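Local coordinates for probable sulfate-binding lipoprotein SubI (Mycobacterium tuberculosis, PDB 6DDN) that probably binds sulfate outside the cytoplasmic membrane and carries it as the solute-binding lipoprotein of a sulfate import system, at residues Val107-Glu112 / Ala116-Ala121; Asn181-Tyr186 / Gly326-Val331; Glu239-Glu244 / Val250-Pro255. All coordinates share one frame; numbering follows the deposited sequence.

Interaction 1 (Val107-Glu112 / Ala116-Ala121); sequences VNFSVE and ARLVKA. With SO4 (sulfate ion), chain E.
Ala116 meets Glu112 twice. Ala116 N gives a hydrogen bond to Glu112 O at 3.0 Å, with an N-H...O angle of 156° and the donor in the carbonyl plane, which is the i to i+4 bond of a helical turn. The methyl lies beside the bent Glu112 side chain, with Ala116 CB 3.7 Å from Glu112 OE1, so one carboxylate oxygen lies alongside the turn. Arg117, next along, turns to the sulfate ion instead of the strand. CG is anti to the backbone N (chi1 175°) and the chain then bends at chi3 (-69°), which brings one edge of the guanidinium round to the anion. Two N-H groups donate to a single oxygen, Arg117 NE to sulfate O4 at 3.2 Å and Arg117 NH1 to sulfate O4 at 3.0 Å, with the sulfur in the guanidinium plane. NH2, on the other side of the group, makes a salt bridge with Asp114, and Arg96 of helix 91-99 also binds the ion. Since this sulfate probably came from the crystallisation liquor, it need not mark the transport site. Leu118 brings the helix to the strand. Leu118 CD1 meets Val107 CG1 tip to tip at 3.4 Å, tighter than usual for two methyl groups. Leu118 CD1 also lies at the edge of the Phe109 ring, near its plane and 3.8 Å from Phe109 CE2, with the two side chains crossing at about a right angle. Helix 91-99 closes over Phe109 and Leu118 as well. The arrangement is a strand-loop-helix unit of the alpha/beta fold of periplasmic binding proteins, in which strand 106-108 passes through a short loop into helix 113-120 and the helix packs back on the strand through a small apolar core.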
# COMPACT_ATOMS: atom_id res chain seq x y z
N VAL A 107 -12.12 0.46 -7.53
CA VAL A 107 -11.18 1.22 -6.72
C VAL A 107 -10.23 0.24 -6.04
O VAL A 107 -10.65 -0.85 -5.62
CB VAL A 107 -11.89 2.10 -5.67
CG1 VAL A 107 -12.36 3.37 -6.32
CG2 VAL A 107 -13.05 1.35 -5.04
N ASN A 108 -8.96 0.62 -5.97
CA ASN A 108 -7.94 -0.16 -5.26
C ASN A 108 -7.01 0.86 -4.62
O ASN A 108 -6.14 1.43 -5.29
CB ASN A 108 -7.19 -1.09 -6.20
CG ASN A 108 -5.99 -1.74 -5.54
OD1 ASN A 108 -4.88 -1.72 -6.07
ND2 ASN A 108 -6.21 -2.33 -4.37
N PHE A 109 -7.19 1.09 -3.32
CA PHE A 109 -6.50 2.18 -2.64
C PHE A 109 -5.50 1.64 -1.63
O PHE A 109 -5.50 0.46 -1.29
CB PHE A 109 -7.52 3.11 -1.97
CG PHE A 109 -8.34 3.89 -2.95
CD1 PHE A 109 -7.78 4.32 -4.15
CD2 PHE A 109 -9.67 4.19 -2.69
CE1 PHE A 109 -8.53 5.05 -5.06
CE2 PHE A 109 -10.42 4.92 -3.60
CZ PHE A 109 -9.85 5.34 -4.79
N SER A 110 -4.63 2.54 -1.17
CA SER A 110 -3.57 2.15 -0.25
C SER A 110 -4.14 1.73 1.10
O SER A 110 -3.67 0.75 1.70
CB SER A 110 -2.58 3.30 -0.07
OG SER A 110 -1.67 3.03 0.98
N VAL A 111 -5.14 2.44 1.59
CA VAL A 111 -5.67 2.23 2.94
C VAL A 111 -7.19 2.18 2.89
O VAL A 111 -7.83 2.78 2.02
CB VAL A 111 -5.19 3.34 3.91
CG1 VAL A 111 -3.69 3.28 4.09
CG2 VAL A 111 -5.61 4.71 3.38
N GLU A 112 -7.77 1.44 3.84
CA GLU A 112 -9.22 1.31 3.91
C GLU A 112 -9.96 2.64 4.03
O GLU A 112 -11.03 2.77 3.41
CB GLU A 112 -9.59 0.38 5.07
CG GLU A 112 -11.09 0.18 5.27
CD GLU A 112 -11.70 1.20 6.21
OE1 GLU A 112 -12.94 1.38 6.18
OE2 GLU A 112 -10.95 1.82 6.99
N ALA A 116 -13.65 3.95 2.59
CA ALA A 116 -14.75 4.43 3.41
C ALA A 116 -15.26 5.79 2.93
O ALA A 116 -16.47 6.06 3.02
CB ALA A 116 -14.32 4.51 4.87
N ARG A 117 -14.37 6.65 2.44
CA ARG A 117 -14.82 7.92 1.88
C ARG A 117 -15.80 7.71 0.74
O ARG A 117 -16.81 8.41 0.63
CB ARG A 117 -13.62 8.75 1.42
CG ARG A 117 -14.01 10.05 0.73
CD ARG A 117 -12.82 10.75 0.07
NE ARG A 117 -11.88 11.28 1.05
CZ ARG A 117 -10.75 10.69 1.40
NH1 ARG A 117 -9.95 11.25 2.30
NH2 ARG A 117 -10.40 9.53 0.84
N LEU A 118 -15.51 6.73 -0.13
CA LEU A 118 -16.42 6.43 -1.23
C LEU A 118 -17.72 5.81 -0.74
O LEU A 118 -18.78 6.02 -1.34
CB LEU A 118 -15.74 5.52 -2.24
CG LEU A 118 -14.49 6.09 -2.89
CD1 LEU A 118 -14.18 5.34 -4.15
CD2 LEU A 118 -14.67 7.57 -3.19
N VAL A 119 -17.66 5.02 0.34
CA VAL A 119 -18.88 4.48 0.92
C VAL A 119 -19.73 5.60 1.51
O VAL A 119 -20.95 5.65 1.30
CB VAL A 119 -18.54 3.41 1.98
CG1 VAL A 119 -19.81 2.75 2.49
CG2 VAL A 119 -17.60 2.37 1.41
N LYS A 120 -19.09 6.52 2.24
CA LYS A 120 -19.79 7.69 2.76
C LYS A 120 -20.44 8.52 1.66
O LYS A 120 -21.40 9.24 1.93
CB LYS A 120 -18.81 8.56 3.56
CG LYS A 120 -19.41 9.25 4.77
CD LYS A 120 -19.33 8.37 6.01
CE LYS A 120 -19.87 9.10 7.23
NZ LYS A 120 -21.25 9.62 7.02
N ALA A 121 -19.93 8.43 0.43
CA ALA A 121 -20.44 9.20 -0.69
C ALA A 121 -21.34 8.38 -1.61
O ALA A 121 -21.73 8.87 -2.67
CB ALA A 121 -19.28 9.79 -1.50
S SO4 E . -11.53 14.68 2.69
O1 SO4 E . -12.49 14.69 1.59
O2 SO4 E . -10.17 14.80 2.15
O3 SO4 E . -11.80 15.81 3.58
O4 SO4 E . -11.65 13.44 3.43

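Interaction 2 (Asn181-Tyr186 / Gly326-Val331); sequences NLLAPY and GGWGSV
Two helices far apart in sequence meet here: the middle of the long helix 177-190 and the short helix 328-331 near the end of the modelled chain. Leu183 carries the contact from its side, and the two methyls of its fork go to different partners. Leu183 CD1 reaches Trp328 CH2, the far end of the indole, at 4.1 Å, while Leu183 CD2 packs on Val331 CG1 at 3.8 Å. With CG anti to the carbonyl carbon (chi1 -82°), the leucine fork extends toward the small helix, and it crosses both of its partners obliquely. The short helix begins after Gly327, which sits at the N-cap position; Gly327 O accepts from Ser330 N at 3.2 Å, closing the first turn. Val331 points toward helix 177-190, whereas the CA-CB bond of Trp328 runs past it, and the tryptophan reaches the leucine by the length of its indole. Val331 is poorly ordered, so its half of the contact is the less certain one. Around this apolar cluster, Trp180, from the preceding turn of the long helix, meets Trp328 edge-to-face, and Phe259 of strand 257-267 touches Leu183 as well. Further on, the long helix is kinked where Pro185 lacks the N-H for a bond to the turn before. This is side-chain packing between helices, the forked end of one leucine meeting an indole and a valine with one methyl each, and it is one of the places where the last modelled part of this binding protein packs on helix 177-190.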
# COMPACT_ATOMS: atom_id res chain seq x y z
N ASN A 181 3.69 4.34 6.66
CA ASN A 181 5.06 4.69 7.01
C ASN A 181 5.17 5.30 8.40
O ASN A 181 6.26 5.28 8.98
CB ASN A 181 5.64 5.66 5.98
CG ASN A 181 5.92 5.00 4.64
OD1 ASN A 181 5.66 3.81 4.46
ND2 ASN A 181 6.46 5.77 3.71
N LEU A 182 4.09 5.87 8.93
CA LEU A 182 4.11 6.42 10.28
C LEU A 182 3.44 5.51 11.29
O LEU A 182 3.76 5.60 12.48
CB LEU A 182 3.43 7.79 10.30
CG LEU A 182 4.06 8.85 9.39
CD1 LEU A 182 3.56 10.24 9.75
CD2 LEU A 182 5.58 8.79 9.47
N LEU A 183 2.53 4.63 10.85
CA LEU A 183 1.94 3.65 11.76
C LEU A 183 2.98 2.66 12.27
O LEU A 183 2.98 2.30 13.45
CB LEU A 183 0.80 2.92 11.07
CG LEU A 183 -0.54 3.66 11.05
CD1 LEU A 183 -1.46 3.05 10.01
CD2 LEU A 183 -1.18 3.63 12.43
N ALA A 184 3.87 2.20 11.38
CA ALA A 184 4.87 1.22 11.78
C ALA A 184 5.79 1.73 12.89
O ALA A 184 5.93 1.03 13.91
CB ALA A 184 5.67 0.76 10.55
N PRO A 185 6.42 2.90 12.78
CA PRO A 185 7.27 3.36 13.89
C PRO A 185 6.48 3.69 15.14
O PRO A 185 7.00 3.51 16.25
CB PRO A 185 7.96 4.59 13.31
CG PRO A 185 7.00 5.12 12.32
CD PRO A 185 6.40 3.89 11.69
N TYR A 186 5.24 4.16 14.99
CA TYR A 186 4.41 4.38 16.17
C TYR A 186 4.11 3.07 16.87
O TYR A 186 4.31 2.94 18.09
CB TYR A 186 3.11 5.08 15.79
CG TYR A 186 2.12 5.10 16.94
CD1 TYR A 186 2.30 5.96 18.01
CD2 TYR A 186 1.03 4.25 16.96
CE1 TYR A 186 1.42 5.98 19.07
CE2 TYR A 186 0.14 4.25 18.01
CZ TYR A 186 0.34 5.12 19.06
OH TYR A 186 -0.55 5.13 20.12
N GLY A 326 -6.63 -1.16 17.48
CA GLY A 326 -8.05 -0.92 17.59
C GLY A 326 -8.77 -0.65 16.29
O GLY A 326 -9.88 -0.12 16.32
N GLY A 327 -8.17 -0.99 15.16
CA GLY A 327 -8.77 -0.74 13.87
C GLY A 327 -8.65 0.71 13.44
O GLY A 327 -8.19 1.58 14.17
N TRP A 328 -9.06 0.96 12.20
CA TRP A 328 -9.07 2.34 11.71
C TRP A 328 -10.05 3.19 12.50
O TRP A 328 -9.86 4.41 12.61
CB TRP A 328 -9.41 2.37 10.22
CG TRP A 328 -8.39 1.69 9.34
CD1 TRP A 328 -8.44 0.42 8.86
CD2 TRP A 328 -7.16 2.25 8.85
NE1 TRP A 328 -7.33 0.15 8.10
CE2 TRP A 328 -6.53 1.26 8.07
CE3 TRP A 328 -6.54 3.50 8.98
CZ2 TRP A 328 -5.31 1.47 7.43
CZ3 TRP A 328 -5.32 3.70 8.35
CH2 TRP A 328 -4.72 2.70 7.58
N GLY A 329 -11.08 2.58 13.09
CA GLY A 329 -12.02 3.34 13.90
C GLY A 329 -11.37 4.07 15.06
O GLY A 329 -11.90 5.07 15.55
N SER A 330 -10.23 3.57 15.53
CA SER A 330 -9.50 4.20 16.62
C SER A 330 -8.18 4.83 16.19
O SER A 330 -7.58 5.57 16.98
CB SER A 330 -9.22 3.18 17.74
OG SER A 330 -8.33 3.71 18.70
N VAL A 331 -7.72 4.57 14.97
CA VAL A 331 -6.51 5.18 14.44
C VAL A 331 -6.84 6.34 13.50
O VAL A 331 -6.18 7.38 13.54
CB VAL A 331 -5.65 4.12 13.73
CG1 VAL A 331 -4.78 4.74 12.65
CG2 VAL A 331 -4.79 3.38 14.74

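Interaction 3 (Glu239-Glu244 / Val250-Pro255); sequences EAIATE and VQHVTP
Glu244 and His252 make the tight part of the contact. His252 ND1 donates to Glu244 OE2 at 2.7 Å, almost straight at 176°, along the syn lone pair. The acceptor lies in the ring plane, and carboxylate and imidazole are within 8° of coplanar, which helps to hold both groups in this rotation. CG of His252 sits between its backbone N and carbonyl carbon (chi1 68°), which turns the ring toward the helix. Close by, Glu244 CG lies 3.1 Å from Val250 O, and Ala240 CB meets His252 CB at 3.7 Å. Gln251 points its CB away from the helix and meets Glu244 OE2 through Gln251 CA, at 3.1 Å. On the buried side, Thr243 CG2 packs against Val250 CG2 at 3.9 Å, near helix 218-227.

The looser part lies farther round the imidazole, where the partly exposed Ile241 only grazes it, Ile241 CG1 standing 4.2 Å from His252 CE1. Helix 237-245 and strand 250-253 run nearly antiparallel, as in the second half of a beta-alpha-beta unit: strand 232-236 before the helix and strand 250-253 after it both run antiparallel to strand 138-147 in the central sheet.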
# COMPACT_ATOMS: atom_id res chain seq x y z
N GLU A 239 6.98 -1.99 -3.51
CA GLU A 239 7.59 -0.89 -4.24
C GLU A 239 9.11 -1.01 -4.24
O GLU A 239 9.76 -0.66 -5.23
CB GLU A 239 7.15 0.45 -3.64
CG GLU A 239 7.79 1.67 -4.30
CD GLU A 239 7.10 2.09 -5.59
OE1 GLU A 239 7.12 3.30 -5.90
OE2 GLU A 239 6.54 1.22 -6.29
N ALA A 240 9.69 -1.50 -3.14
CA ALA A 240 11.13 -1.74 -3.13
C ALA A 240 11.50 -2.84 -4.11
O ALA A 240 12.50 -2.73 -4.84
CB ALA A 240 11.59 -2.11 -1.72
N ILE A 241 10.71 -3.91 -4.16
CA ILE A 241 10.96 -5.01 -5.09
C ILE A 241 10.85 -4.51 -6.53
O ILE A 241 11.68 -4.85 -7.38
CB ILE A 241 10.00 -6.18 -4.82
CG1 ILE A 241 10.34 -6.85 -3.49
CG2 ILE A 241 10.04 -7.19 -5.95
CD1 ILE A 241 9.28 -7.80 -2.99
N ALA A 242 9.84 -3.70 -6.82
CA ALA A 242 9.65 -3.21 -8.18
C ALA A 242 10.76 -2.24 -8.57
O ALA A 242 11.22 -2.25 -9.72
CB ALA A 242 8.28 -2.55 -8.32
N THR A 243 11.20 -1.40 -7.64
CA THR A 243 12.26 -0.45 -7.94
C THR A 243 13.59 -1.17 -8.16
O THR A 243 14.31 -0.88 -9.12
CB THR A 243 12.39 0.57 -6.81
OG1 THR A 243 11.12 1.18 -6.57
CG2 THR A 243 13.40 1.65 -7.18
N GLU A 244 13.92 -2.12 -7.28
CA GLU A 244 15.12 -2.93 -7.46
C GLU A 244 15.13 -3.59 -8.83
O GLU A 244 16.15 -3.58 -9.54
CB GLU A 244 15.18 -4.01 -6.38
CG GLU A 244 15.89 -3.60 -5.11
CD GLU A 244 15.22 -4.19 -3.88
OE1 GLU A 244 14.66 -5.30 -4.00
OE2 GLU A 244 15.27 -3.56 -2.81
N VAL A 250 19.33 0.27 -5.55
CA VAL A 250 18.79 0.32 -4.20
C VAL A 250 18.57 -1.11 -3.71
O VAL A 250 18.52 -2.06 -4.50
CB VAL A 250 17.47 1.11 -4.12
CG1 VAL A 250 17.70 2.58 -4.42
CG2 VAL A 250 16.45 0.52 -5.08
N GLN A 251 18.46 -1.25 -2.40
CA GLN A 251 17.99 -2.48 -1.78
C GLN A 251 17.08 -2.10 -0.62
O GLN A 251 16.80 -0.92 -0.39
CB GLN A 251 19.15 -3.38 -1.33
CG GLN A 251 20.40 -2.64 -0.89
CD GLN A 251 21.62 -3.54 -0.84
OE1 GLN A 251 22.16 -3.92 -1.88
NE2 GLN A 251 22.05 -3.89 0.36
N HIS A 252 16.60 -3.10 0.12
CA HIS A 252 15.70 -2.81 1.23
C HIS A 252 15.95 -3.75 2.40
O HIS A 252 16.24 -4.93 2.21
CB HIS A 252 14.22 -2.89 0.79
CG HIS A 252 13.76 -4.27 0.45
ND1 HIS A 252 13.99 -4.85 -0.78
CD2 HIS A 252 13.08 -5.19 1.17
CE1 HIS A 252 13.46 -6.07 -0.80
NE2 HIS A 252 12.91 -6.30 0.38
N VAL A 253 15.83 -3.19 3.60
CA VAL A 253 15.88 -3.94 4.85
C VAL A 253 14.59 -3.67 5.60
O VAL A 253 14.19 -2.50 5.76
CB VAL A 253 17.09 -3.56 5.71
CG1 VAL A 253 17.39 -4.65 6.73
CG2 VAL A 253 18.31 -3.27 4.84
N THR A 254 13.93 -4.72 6.05
CA THR A 254 12.73 -4.52 6.85
C THR A 254 13.11 -4.45 8.33
O THR A 254 13.83 -5.33 8.81
CB THR A 254 11.73 -5.65 6.63
OG1 THR A 254 11.55 -5.86 5.23
CG2 THR A 254 10.40 -5.31 7.26
N PRO A 255 12.67 -3.42 9.06
CA PRO A 255 13.00 -3.35 10.47
C PRO A 255 12.43 -4.55 11.21
O PRO A 255 11.45 -5.16 10.75
CB PRO A 255 12.34 -2.04 10.93
CG PRO A 255 11.26 -1.79 9.93
CD PRO A 255 11.80 -2.32 8.63

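Overall arrangement
From the N terminus, the chain first closes interaction 1, a closure across three residues, all in the first turn of helix 113-120, that folds this helix back on strand 106-108. It then opens the much longer loop of interaction 2, which is not closed until 140 residues later, when the tail returns to helix 177-190. Interaction 3 is a short closure nested inside that loop, joining helix 237-245 to strand 250-253. Interactions 1 and 2 touch through Trp328, which packs against Val111 and Glu112, so the tail helix links the two regions. Interaction 3 stands apart, about 27 Å from interaction 1 between centres and on the opposite side of the chain's centre, although both reach the same mixed sheet.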